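Side-chain contacts in nucleoporin NUP170 (Chaetomium thermophilum, PDB 5HAX), which probably acts as a scaffold nucleoporin of the nuclear pore complex, joining an N-terminal beta-propeller to an alpha-helical domain: residues 488-493 and 518-523; 493-498 and 530-535; 411-416 and 424-429; 39-42 and 46-49; 507-512 and 561-566. All blocks are in the same frame, centred on the assembly; numbering follows the deposited sequence.

Contacts 1 and 2 are buried and apolar: contact 1 joins helix 490-501 to the end of helix 506-520, contact 2 to helix 522-533. Their shared Ile493 only brushes the Tyr520 hydroxyl in the first and takes no part in the second. Contact 5, in the same helical region, is only partly buried, its tyrosine touching a leucine and a glutamate. Contacts 3 and 4 lie on the propeller side, at neighbouring strands 427-433 and 39-41 of one sheet. They are richer in polar groups: an arginine chain covers a phenylalanine in contact 3, and a glutamine lies against a tryptophan in contact 4, which also binds a phosphate. Trp47 reaches the helices, touching Ile493 and Gln519.

Contact 1. Residues 488-493 and 518-523; sequences RRLVDI and NQYGRV
Leu490 lays CD1 over the middle of the Tyr520 ring, 3.7 Å from the ring centroid and 11° off its normal, a CH-pi contact. CD2 of Leu490 reaches the rim of the ring, 3.8 Å from Tyr520 CD1, so both methyls of the fork are used. With CG anti to the backbone N (chi1 169°), Leu490 extends along the tyrosine, and the two side chains run past each other in opposite senses. Packing slackens toward the phenol oxygen, where Ile493 CD1 stands 4.4 Å from Tyr520 OH. The partly exposed side of helix 490-501 is polar instead. There Arg489 grips Asp492 side-on: NE meets OD2 at 2.8 Å, and NH1 meets OD1 at 2.9 Å. OD2 also accepts the backbone N-H of Arg489, the N-cap residue, through its anti lone pair. An alanine at Tyr520 would take away the ring, and the methyls of Leu490 would probably face a gap at the junction of helices 506-520 and 522-533. The division is plain: dispersion between a methyl and a pi face holds the buried side, while charge pairing within one helix start secures the other without reaching across.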
# COMPACT_ATOMS: atom_id res chain seq x y z
N ARG A 488 2.16 -9.62 6.99
CA ARG A 488 2.06 -9.82 8.43
C ARG A 488 2.74 -8.68 9.18
O ARG A 488 3.86 -8.30 8.84
CB ARG A 488 2.66 -11.17 8.84
CG ARG A 488 1.79 -12.34 8.44
CD ARG A 488 2.44 -13.68 8.69
NE ARG A 488 2.26 -14.14 10.06
CZ ARG A 488 2.15 -15.42 10.41
NH1 ARG A 488 1.98 -15.75 11.69
NH2 ARG A 488 2.19 -16.38 9.49
N ARG A 489 2.04 -8.15 10.18
CA ARG A 489 2.55 -7.08 11.02
C ARG A 489 3.34 -7.65 12.19
O ARG A 489 3.34 -8.86 12.45
CB ARG A 489 1.40 -6.22 11.55
CG ARG A 489 0.45 -5.68 10.48
CD ARG A 489 -0.87 -5.25 11.10
NE ARG A 489 -1.60 -6.39 11.65
CZ ARG A 489 -2.68 -6.29 12.42
NH1 ARG A 489 -3.27 -7.39 12.87
NH2 ARG A 489 -3.17 -5.10 12.74
N LEU A 490 4.02 -6.76 12.92
CA LEU A 490 4.72 -7.16 14.13
C LEU A 490 3.78 -7.85 15.11
O LEU A 490 4.11 -8.91 15.67
CB LEU A 490 5.38 -5.95 14.77
CG LEU A 490 5.95 -6.14 16.18
CD1 LEU A 490 6.98 -7.26 16.20
CD2 LEU A 490 6.54 -4.84 16.70
N VAL A 491 2.60 -7.27 15.34
CA VAL A 491 1.66 -7.85 16.29
C VAL A 491 1.20 -9.23 15.83
O VAL A 491 0.94 -10.11 16.66
CB VAL A 491 0.45 -6.91 16.52
CG1 VAL A 491 0.89 -5.65 17.25
CG2 VAL A 491 -0.24 -6.58 15.19
N ASP A 492 1.09 -9.44 14.52
CA ASP A 492 0.76 -10.77 14.01
C ASP A 492 1.88 -11.76 14.30
O ASP A 492 1.62 -12.89 14.73
CB ASP A 492 0.48 -10.71 12.51
CG ASP A 492 -0.64 -9.74 12.16
OD1 ASP A 492 -1.71 -9.81 12.79
OD2 ASP A 492 -0.43 -8.92 11.24
N ILE A 493 3.13 -11.35 14.07
CA ILE A 493 4.27 -12.22 14.35
C ILE A 493 4.38 -12.46 15.85
O ILE A 493 4.59 -13.59 16.30
CB ILE A 493 5.56 -11.59 13.79
CG1 ILE A 493 5.47 -11.49 12.26
CG2 ILE A 493 6.78 -12.41 14.21
CD1 ILE A 493 6.56 -10.62 11.65
N ASN A 518 16.02 -7.70 20.11
CA ASN A 518 17.23 -7.51 19.33
C ASN A 518 16.95 -6.95 17.94
O ASN A 518 17.83 -6.32 17.35
CB ASN A 518 17.98 -8.84 19.20
CG ASN A 518 18.62 -9.28 20.51
OD1 ASN A 518 18.77 -8.48 21.44
ND2 ASN A 518 18.99 -10.55 20.59
N GLN A 519 15.74 -7.16 17.40
CA GLN A 519 15.38 -6.65 16.09
C GLN A 519 14.62 -5.33 16.16
O GLN A 519 14.96 -4.38 15.46
CB GLN A 519 14.54 -7.68 15.33
CG GLN A 519 14.13 -7.22 13.93
CD GLN A 519 13.26 -8.22 13.21
OE1 GLN A 519 13.06 -9.34 13.68
NE2 GLN A 519 12.73 -7.83 12.06
N TYR A 520 13.59 -5.26 17.01
CA TYR A 520 12.68 -4.12 17.05
C TYR A 520 12.98 -3.14 18.17
O TYR A 520 12.44 -2.02 18.16
CB TYR A 520 11.23 -4.61 17.20
CG TYR A 520 10.68 -5.30 15.97
CD1 TYR A 520 9.93 -4.61 15.04
CD2 TYR A 520 10.91 -6.66 15.75
CE1 TYR A 520 9.42 -5.23 13.92
CE2 TYR A 520 10.40 -7.29 14.63
CZ TYR A 520 9.66 -6.57 13.72
OH TYR A 520 9.15 -7.20 12.61
N GLY A 521 13.82 -3.51 19.13
CA GLY A 521 14.00 -2.71 20.33
C GLY A 521 12.96 -3.03 21.39
O GLY A 521 11.92 -3.63 21.13
N ARG A 522 13.27 -2.62 22.62
CA ARG A 522 12.43 -3.01 23.75
C ARG A 522 11.07 -2.33 23.71
O ARG A 522 10.04 -2.96 23.97
CB ARG A 522 13.14 -2.71 25.07
CG ARG A 522 12.48 -3.33 26.29
CD ARG A 522 13.32 -3.16 27.56
NE ARG A 522 14.64 -3.76 27.43
CZ ARG A 522 14.94 -5.02 27.74
NH1 ARG A 522 16.18 -5.46 27.59
NH2 ARG A 522 14.00 -5.84 28.19
N VAL A 523 11.03 -1.04 23.37
CA VAL A 523 9.77 -0.30 23.40
C VAL A 523 8.79 -0.88 22.38
O VAL A 523 7.62 -1.14 22.70
CB VAL A 523 10.02 1.20 23.15
CG1 VAL A 523 8.69 1.95 22.99
CG2 VAL A 523 10.83 1.80 24.29

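Contact 2. Residues 493-498 and 530-535; sequences IFAKAL and LAVACG
Val532 sets CG2 against both Phe494 and Ala495, and CG1 against Ala495 alone, making this a helix-to-helix contact of the alpha-helical domain, between helix 490-501 and helix 522-533, the latter ended by a Schellman motif. Along the first segment, Ile493 turns elsewhere, to Trp47 and to Phe516 of helix 506-520. Phe494 comes next. Its chi1 of -168° swings the ring out toward the partner helix and presents an edge: Val532 CG2 lies in the ring plane, 4.0 Å from Phe494 CD1. One face of the same ring carries Leu498 CD1, 3.7 Å above the plane and shifted toward the rim, and Phe516 adds an edge-to-face ring contact. Ala495 follows, with a side chain short enough for a close approach of the backbones; its CA is 6.3 Å from that of Val532. Ala495 CB meets both branches of the valine, 4.0 Å from CG2 and 4.1 Å from CG1. One turn after Phe494, Leu498 points toward helix 522-533 but packs on the Phe494 ring, Leu509 and Ala556, the last in helix 549-562. Val532 also takes part in closing its own helix: Gly535, the C-prime residue with positive phi, gives its N-H to Val532 O at 2.9 Å.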
# COMPACT_ATOMS: atom_id res chain seq x y z
N ILE A 493 3.13 -11.35 14.07
CA ILE A 493 4.27 -12.22 14.35
C ILE A 493 4.38 -12.46 15.85
O ILE A 493 4.59 -13.59 16.30
CB ILE A 493 5.56 -11.59 13.79
CG1 ILE A 493 5.47 -11.49 12.26
CG2 ILE A 493 6.78 -12.41 14.21
CD1 ILE A 493 6.56 -10.62 11.65
N PHE A 494 4.27 -11.39 16.64
CA PHE A 494 4.41 -11.52 18.09
C PHE A 494 3.34 -12.45 18.66
O PHE A 494 3.65 -13.32 19.49
CB PHE A 494 4.33 -10.14 18.74
CG PHE A 494 4.75 -10.13 20.18
CD1 PHE A 494 3.81 -10.07 21.19
CD2 PHE A 494 6.09 -10.17 20.52
CE1 PHE A 494 4.19 -10.06 22.52
CE2 PHE A 494 6.48 -10.16 21.84
CZ PHE A 494 5.53 -10.10 22.84
N ALA A 495 2.09 -12.29 18.22
CA ALA A 495 1.02 -13.15 18.70
C ALA A 495 1.26 -14.60 18.30
O ALA A 495 1.07 -15.52 19.12
CB ALA A 495 -0.32 -12.66 18.17
N LYS A 496 1.66 -14.83 17.05
CA LYS A 496 1.92 -16.19 16.59
C LYS A 496 3.06 -16.83 17.37
O LYS A 496 2.97 -17.98 17.80
CB LYS A 496 2.22 -16.18 15.09
CG LYS A 496 2.38 -17.55 14.45
CD LYS A 496 1.05 -18.10 13.95
CE LYS A 496 1.27 -19.21 12.92
NZ LYS A 496 -0.01 -19.70 12.34
N ALA A 497 4.15 -16.08 17.57
CA ALA A 497 5.29 -16.60 18.31
C ALA A 497 4.90 -16.96 19.74
O ALA A 497 5.25 -18.03 20.25
CB ALA A 497 6.43 -15.58 18.31
N LEU A 498 4.16 -16.07 20.41
CA LEU A 498 3.68 -16.37 21.76
C LEU A 498 2.77 -17.58 21.77
O LEU A 498 2.78 -18.36 22.73
CB LEU A 498 2.97 -15.15 22.34
CG LEU A 498 3.79 -14.24 23.25
CD1 LEU A 498 5.09 -13.81 22.59
CD2 LEU A 498 2.96 -13.03 23.65
N LEU A 530 1.56 -5.28 24.58
CA LEU A 530 0.39 -4.54 25.03
C LEU A 530 -0.75 -4.66 24.03
O LEU A 530 -1.90 -4.91 24.40
CB LEU A 530 0.76 -3.08 25.27
CG LEU A 530 -0.39 -2.13 25.62
CD1 LEU A 530 -1.07 -2.58 26.91
CD2 LEU A 530 0.12 -0.71 25.74
N ALA A 531 -0.43 -4.49 22.74
CA ALA A 531 -1.46 -4.58 21.70
C ALA A 531 -2.09 -5.96 21.67
O ALA A 531 -3.32 -6.09 21.67
CB ALA A 531 -0.86 -4.23 20.34
N VAL A 532 -1.27 -7.01 21.65
CA VAL A 532 -1.80 -8.38 21.67
C VAL A 532 -2.63 -8.60 22.92
O VAL A 532 -3.71 -9.20 22.87
CB VAL A 532 -0.65 -9.40 21.56
CG1 VAL A 532 -1.18 -10.82 21.75
CG2 VAL A 532 0.05 -9.27 20.22
N ALA A 533 -2.13 -8.14 24.08
CA ALA A 533 -2.89 -8.28 25.32
C ALA A 533 -4.26 -7.62 25.21
O ALA A 533 -5.22 -8.09 25.84
CB ALA A 533 -2.10 -7.68 26.48
N CYS A 534 -4.37 -6.55 24.43
CA CYS A 534 -5.63 -5.85 24.24
C CYS A 534 -6.48 -6.44 23.11
O CYS A 534 -7.50 -5.85 22.76
CB CYS A 534 -5.36 -4.36 23.97
SG CYS A 534 -4.70 -3.47 25.39
N GLY A 535 -6.07 -7.57 22.55
CA GLY A 535 -6.85 -8.25 21.53
C GLY A 535 -6.44 -7.97 20.10
O GLY A 535 -7.09 -8.49 19.19

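Contact 3. Residues 411-416 and 424-429; sequences TGRIKV and KYFEQG
Arg413 crosses Phe426 at about a right angle and sets its CD methylene over the middle of the ring, 3.8 Å from the centroid and 14° off the normal. Extended chi1 and chi2 carry CD there from helix 411-416. The bend at chi3 (-48°) then swings NE and the guanidinium away, the guanidinium plane lying 65° from that of the phenylalanine. NE forms a salt bridge with Asp410, and Gln428 NE2, itself bonded to Asp410 and Glu39, lies at the guanidinium edge 4.5 Å from Arg413 NH2. Phe426 is enclosed from both faces: Lys424 CB, a neighbour in its own segment, stands 3.8 Å above the plane on the face opposite Arg413, toward the rim. Ile414 comes to the ring edge, its CG1 4.2 Å from Phe426 CD2, and its CD1 reaches the backbone, 4.0 Å from Phe426 O. Tyr425 centres an inverse gamma turn between Lys424 and Phe426, with a weak bond from Phe426 N to Lys424 O. The contact is thus a CH-pi and aliphatic one on the aromatic side, with the arginine's charge probably balanced chiefly by Asp410 and not stacked on the ring.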
# COMPACT_ATOMS: atom_id res chain seq x y z
N THR A 411 11.28 -3.03 8.60
CA THR A 411 10.86 -1.76 9.19
C THR A 411 11.35 -1.62 10.62
O THR A 411 11.77 -0.54 11.04
CB THR A 411 9.34 -1.64 9.13
OG1 THR A 411 8.89 -1.84 7.78
CG2 THR A 411 8.87 -0.27 9.62
N GLY A 412 11.30 -2.71 11.39
CA GLY A 412 11.74 -2.65 12.78
C GLY A 412 13.22 -2.32 12.91
O GLY A 412 13.61 -1.51 13.76
N ARG A 413 14.06 -2.94 12.08
CA ARG A 413 15.49 -2.68 12.15
C ARG A 413 15.83 -1.31 11.57
O ARG A 413 16.72 -0.62 12.09
CB ARG A 413 16.26 -3.78 11.42
CG ARG A 413 17.74 -3.81 11.73
CD ARG A 413 18.44 -4.97 11.04
NE ARG A 413 17.73 -6.23 11.21
CZ ARG A 413 17.84 -7.02 12.27
NH1 ARG A 413 18.64 -6.69 13.28
NH2 ARG A 413 17.14 -8.15 12.33
N ILE A 414 15.13 -0.90 10.51
CA ILE A 414 15.39 0.41 9.90
C ILE A 414 15.04 1.52 10.88
O ILE A 414 15.72 2.55 10.95
CB ILE A 414 14.59 0.54 8.59
CG1 ILE A 414 15.12 -0.44 7.54
CG2 ILE A 414 14.67 1.97 8.05
CD1 ILE A 414 14.27 -0.52 6.28
N LYS A 415 13.96 1.34 11.65
CA LYS A 415 13.52 2.39 12.56
C LYS A 415 14.48 2.57 13.73
O LYS A 415 14.66 3.69 14.21
CB LYS A 415 12.11 2.06 13.07
CG LYS A 415 11.53 3.08 14.04
CD LYS A 415 10.07 2.78 14.33
CE LYS A 415 9.49 3.76 15.34
NZ LYS A 415 10.07 3.57 16.70
N VAL A 416 15.10 1.48 14.19
CA VAL A 416 16.00 1.54 15.34
C VAL A 416 17.43 1.91 14.95
O VAL A 416 18.18 2.40 15.80
CB VAL A 416 15.99 0.18 16.07
CG1 VAL A 416 16.99 0.14 17.22
CG2 VAL A 416 14.59 -0.12 16.58
N LYS A 424 20.91 0.83 6.11
CA LYS A 424 20.98 -0.03 4.94
C LYS A 424 19.59 -0.59 4.65
O LYS A 424 18.70 -0.56 5.50
CB LYS A 424 21.97 -1.19 5.14
CG LYS A 424 23.37 -0.75 5.55
CD LYS A 424 24.35 -1.91 5.44
CE LYS A 424 25.59 -1.68 6.29
NZ LYS A 424 25.67 -2.68 7.40
N TYR A 425 19.43 -1.10 3.43
CA TYR A 425 18.15 -1.65 2.97
C TYR A 425 17.98 -3.07 3.52
O TYR A 425 18.02 -4.07 2.81
CB TYR A 425 18.09 -1.63 1.45
CG TYR A 425 16.76 -2.02 0.84
CD1 TYR A 425 15.64 -2.29 1.62
CD2 TYR A 425 16.62 -2.13 -0.55
CE1 TYR A 425 14.43 -2.65 1.05
CE2 TYR A 425 15.41 -2.49 -1.12
CZ TYR A 425 14.33 -2.75 -0.32
OH TYR A 425 13.13 -3.11 -0.89
N PHE A 426 17.78 -3.14 4.84
CA PHE A 426 17.49 -4.42 5.48
C PHE A 426 16.13 -4.94 5.01
O PHE A 426 15.19 -4.17 4.81
CB PHE A 426 17.49 -4.26 7.00
CG PHE A 426 18.78 -3.71 7.56
CD1 PHE A 426 19.93 -4.48 7.58
CD2 PHE A 426 18.82 -2.42 8.06
CE1 PHE A 426 21.11 -3.96 8.10
CE2 PHE A 426 20.00 -1.90 8.58
CZ PHE A 426 21.14 -2.68 8.59
N GLU A 427 16.03 -6.26 4.85
CA GLU A 427 14.81 -6.89 4.36
C GLU A 427 14.53 -8.18 5.11
O GLU A 427 15.45 -8.87 5.56
CB GLU A 427 14.88 -7.19 2.85
CG GLU A 427 14.65 -5.99 1.95
CD GLU A 427 14.52 -6.38 0.49
OE1 GLU A 427 13.39 -6.35 -0.04
OE2 GLU A 427 15.55 -6.72 -0.13
N GLN A 428 13.24 -8.49 5.24
CA GLN A 428 12.76 -9.81 5.64
C GLN A 428 12.18 -10.50 4.42
O GLN A 428 11.37 -9.90 3.70
CB GLN A 428 11.69 -9.68 6.73
CG GLN A 428 12.18 -9.12 8.06
CD GLN A 428 12.94 -10.13 8.89
OE1 GLN A 428 12.59 -11.31 8.93
NE2 GLN A 428 13.99 -9.68 9.56
N GLY A 429 12.59 -11.74 4.17
CA GLY A 429 12.21 -12.45 2.97
C GLY A 429 11.70 -13.85 3.26
O GLY A 429 11.92 -14.41 4.33

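Contact 4. Residues 39-42 and 46-49; sequences EMQS and SWAP. With PO4 (phosphate ion), chain C.
Phosphate oxygen O2 is held by both donors of Ser46: the backbone N at 2.6 Å, nearly straight (169°), and the hydroxyl OG at 2.7 Å. Ser45 OG and Arg359 NH2 also bind this ion, probably from the crystallisation liquor. One residue on from Ser46, Trp47 receives Gln41 on its backbone and CB. Gln41 CG stands 3.4 Å from Trp47 O, and a bend at chi2 (-69°) folds the amide back so that CD lies 3.6 Å from Trp47 CB, with amide and indole planes 26° apart. The amide nitrogen bonds to Gln428 OE1 and only weakly to Glu39 OE2, at 3.3 Å. Farther along, Ala48 CB rests 3.7 Å from Ser42 O. A leucine in place of Gln41 has no amide, and Gln428 OE1 would probably be left without this side-chain donor. Strand 39-41 is outermost in its sheet and runs parallel to strand 427-433, while Pro49 leads into strand 50-57, an N-terminal strand joined to strand 481-487, as in the velcro closure of propellers. Trp47 reaches over to the helices, stacked on Phe516 of helix 506-520 and touching Ile493 of helix 490-501.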
# COMPACT_ATOMS: atom_id res chain seq x y z
N GLU A 39 17.27 -11.16 5.98
CA GLU A 39 17.00 -12.23 6.94
C GLU A 39 15.87 -13.06 6.35
O GLU A 39 14.74 -12.59 6.23
CB GLU A 39 16.64 -11.70 8.32
CG GLU A 39 16.65 -12.79 9.39
CD GLU A 39 16.21 -12.29 10.75
OE1 GLU A 39 16.16 -11.06 10.96
OE2 GLU A 39 15.90 -13.15 11.62
N MET A 40 16.18 -14.30 5.97
CA MET A 40 15.21 -15.19 5.35
C MET A 40 14.44 -15.96 6.41
O MET A 40 15.00 -16.36 7.43
CB MET A 40 15.91 -16.16 4.40
CG MET A 40 16.55 -15.50 3.19
SD MET A 40 15.35 -14.68 2.11
CE MET A 40 14.35 -16.08 1.58
N GLN A 41 13.15 -16.16 6.15
CA GLN A 41 12.26 -16.88 7.05
C GLN A 41 11.58 -18.00 6.28
O GLN A 41 11.18 -17.82 5.13
CB GLN A 41 11.20 -15.96 7.67
CG GLN A 41 11.76 -14.72 8.35
CD GLN A 41 12.51 -15.03 9.62
OE1 GLN A 41 12.59 -16.19 10.05
NE2 GLN A 41 13.08 -14.00 10.24
N SER A 42 11.45 -19.16 6.92
CA SER A 42 10.66 -20.24 6.34
C SER A 42 9.21 -19.81 6.23
O SER A 42 8.69 -19.07 7.07
CB SER A 42 10.79 -21.50 7.19
OG SER A 42 10.25 -22.63 6.52
N SER A 46 6.46 -18.56 12.17
CA SER A 46 5.69 -17.45 12.72
C SER A 46 6.30 -16.10 12.36
O SER A 46 5.61 -15.08 12.45
CB SER A 46 5.61 -17.59 14.24
OG SER A 46 6.89 -17.62 14.83
N TRP A 47 7.57 -16.08 11.95
CA TRP A 47 8.25 -14.86 11.55
C TRP A 47 8.14 -14.58 10.05
O TRP A 47 8.75 -13.62 9.57
CB TRP A 47 9.73 -14.94 11.94
CG TRP A 47 9.95 -14.88 13.41
CD1 TRP A 47 9.75 -15.88 14.32
CD2 TRP A 47 10.42 -13.75 14.16
NE1 TRP A 47 10.06 -15.44 15.58
CE2 TRP A 47 10.48 -14.13 15.51
CE3 TRP A 47 10.80 -12.45 13.81
CZ2 TRP A 47 10.90 -13.27 16.51
CZ3 TRP A 47 11.21 -11.59 14.81
CH2 TRP A 47 11.26 -12.00 16.14
N ALA A 48 7.38 -15.39 9.32
CA ALA A 48 7.22 -15.16 7.89
C ALA A 48 6.66 -13.76 7.65
O ALA A 48 5.70 -13.36 8.32
CB ALA A 48 6.28 -16.22 7.30
N PRO A 49 7.24 -12.99 6.72
CA PRO A 49 6.70 -11.64 6.47
C PRO A 49 5.40 -11.64 5.69
O PRO A 49 4.65 -10.66 5.76
CB PRO A 49 7.83 -10.96 5.68
CG PRO A 49 8.49 -12.09 4.96
CD PRO A 49 8.40 -13.28 5.87
P PO4 C . 8.96 -20.92 14.22
O1 PO4 C . 10.15 -20.79 13.30
O2 PO4 C . 7.89 -19.93 13.83
O3 PO4 C . 9.40 -20.65 15.64
O4 PO4 C . 8.39 -22.32 14.12

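Contact 5. Residues 507-512 and 561-566; sequences DALERE and IEYGGQ
The Tyr563 ring meets Leu509 with its edge: Leu509 CD2 lies in the ring plane, 3.9 Å from Tyr563 CE2. Over the centre of one face sits Glu562 CB, the residue just before it in the chain, 4.0 Å above the plane. Glu510 comes to the phenol end, with its CB 3.4 Å from Tyr563 OH and its CG 4.0 Å from Tyr563 CE1. Its carboxylate stands almost upright to the ring, the two planes 85° apart, and the side chains cross at about a right angle. Glu510 runs straight out from its helix, chi1 -175°, which sends the methylenes past the phenol and the carboxylate on to Arg514, its salt-bridge partner. Leu509, one residue earlier on helix 506-520, faces the tyrosine and also packs on Leu498 of helix 490-501. Tyr563 is the first residue beyond helix 549-562 to leave helical angles. The turn that follows passes Gly565, with positive phi, and Arg587 bonds to the backbone oxygens of Ile561 and Gly565. Although Tyr563 OH is 3.4 Å from Glu510 N, the angle is too poor for a hydrogen bond. The phenol end, oxygen included, thus meets carbon atoms of Leu509 and Glu510 by van der Waals contact, while the glutamate's charge is paired within its own helix.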
# COMPACT_ATOMS: atom_id res chain seq x y z
N ASP A 507 11.41 -19.58 30.81
CA ASP A 507 12.56 -19.17 30.02
C ASP A 507 12.32 -19.29 28.52
O ASP A 507 13.07 -18.70 27.73
CB ASP A 507 13.78 -20.01 30.41
CG ASP A 507 14.09 -19.92 31.89
OD1 ASP A 507 15.21 -20.31 32.29
OD2 ASP A 507 13.22 -19.47 32.66
N ALA A 508 11.29 -20.04 28.11
CA ALA A 508 10.97 -20.15 26.69
C ALA A 508 10.41 -18.84 26.15
O ALA A 508 10.73 -18.44 25.02
CB ALA A 508 9.98 -21.29 26.46
N LEU A 509 9.58 -18.17 26.94
CA LEU A 509 9.06 -16.87 26.53
C LEU A 509 10.18 -15.84 26.49
O LEU A 509 10.31 -15.09 25.51
CB LEU A 509 7.97 -16.42 27.50
CG LEU A 509 7.40 -15.02 27.22
CD1 LEU A 509 6.66 -15.02 25.89
CD2 LEU A 509 6.51 -14.57 28.36
N GLU A 510 11.00 -15.78 27.55
CA GLU A 510 12.09 -14.83 27.61
C GLU A 510 13.01 -14.96 26.40
O GLU A 510 13.53 -13.96 25.89
CB GLU A 510 12.88 -15.03 28.90
CG GLU A 510 13.97 -14.02 29.15
CD GLU A 510 14.76 -14.32 30.41
OE1 GLU A 510 14.24 -14.08 31.52
OE2 GLU A 510 15.91 -14.80 30.29
N ARG A 511 13.22 -16.19 25.92
CA ARG A 511 14.07 -16.40 24.76
C ARG A 511 13.42 -15.83 23.50
O ARG A 511 14.06 -15.11 22.73
CB ARG A 511 14.35 -17.89 24.58
CG ARG A 511 15.51 -18.20 23.65
CD ARG A 511 15.13 -19.19 22.56
NE ARG A 511 14.39 -20.34 23.08
CZ ARG A 511 14.92 -21.31 23.81
NH1 ARG A 511 16.21 -21.28 24.12
NH2 ARG A 511 14.17 -22.31 24.24
N GLU A 512 12.14 -16.14 23.29
CA GLU A 512 11.43 -15.62 22.13
C GLU A 512 11.34 -14.10 22.18
O GLU A 512 11.47 -13.42 21.16
CB GLU A 512 10.04 -16.24 22.05
CG GLU A 512 9.42 -16.24 20.66
CD GLU A 512 10.10 -17.21 19.71
OE1 GLU A 512 10.93 -18.02 20.17
OE2 GLU A 512 9.79 -17.18 18.50
N ILE A 561 4.33 -7.14 31.62
CA ILE A 561 4.70 -6.91 33.01
C ILE A 561 6.17 -7.24 33.24
O ILE A 561 6.94 -6.42 33.76
CB ILE A 561 3.79 -7.74 33.94
CG1 ILE A 561 2.35 -7.23 33.86
CG2 ILE A 561 4.29 -7.71 35.38
CD1 ILE A 561 1.33 -8.17 34.49
N GLU A 562 6.59 -8.45 32.86
CA GLU A 562 7.88 -8.98 33.29
C GLU A 562 9.05 -8.27 32.63
O GLU A 562 10.12 -8.14 33.24
CB GLU A 562 7.95 -10.48 33.00
CG GLU A 562 7.03 -11.32 33.88
CD GLU A 562 7.56 -11.47 35.30
OE1 GLU A 562 6.77 -11.28 36.25
OE2 GLU A 562 8.76 -11.78 35.46
N TYR A 563 8.89 -7.82 31.38
CA TYR A 563 10.00 -7.29 30.60
C TYR A 563 9.84 -5.80 30.28
O TYR A 563 10.54 -5.28 29.41
CB TYR A 563 10.17 -8.09 29.31
CG TYR A 563 10.12 -9.59 29.51
CD1 TYR A 563 11.12 -10.25 30.21
CD2 TYR A 563 9.08 -10.34 29.00
CE1 TYR A 563 11.08 -11.61 30.40
CE2 TYR A 563 9.03 -11.71 29.18
CZ TYR A 563 10.03 -12.34 29.88
OH TYR A 563 9.98 -13.71 30.07
N GLY A 564 8.93 -5.12 30.98
CA GLY A 564 8.68 -3.71 30.72
C GLY A 564 9.71 -2.75 31.28
O GLY A 564 9.63 -1.55 30.99
N GLY A 565 10.66 -3.24 32.07
CA GLY A 565 11.69 -2.37 32.61
C GLY A 565 11.21 -1.59 33.82
O GLY A 565 10.26 -1.98 34.52
N GLN A 566 11.87 -0.46 34.08
CA GLN A 566 11.58 0.34 35.26
C GLN A 566 12.15 1.73 35.06
O GLN A 566 13.03 1.94 34.21
CB GLN A 566 12.16 -0.32 36.52
CG GLN A 566 13.67 -0.48 36.51
CD GLN A 566 14.19 -1.15 37.76
OE1 GLN A 566 13.45 -1.84 38.46
NE2 GLN A 566 15.47 -0.95 38.05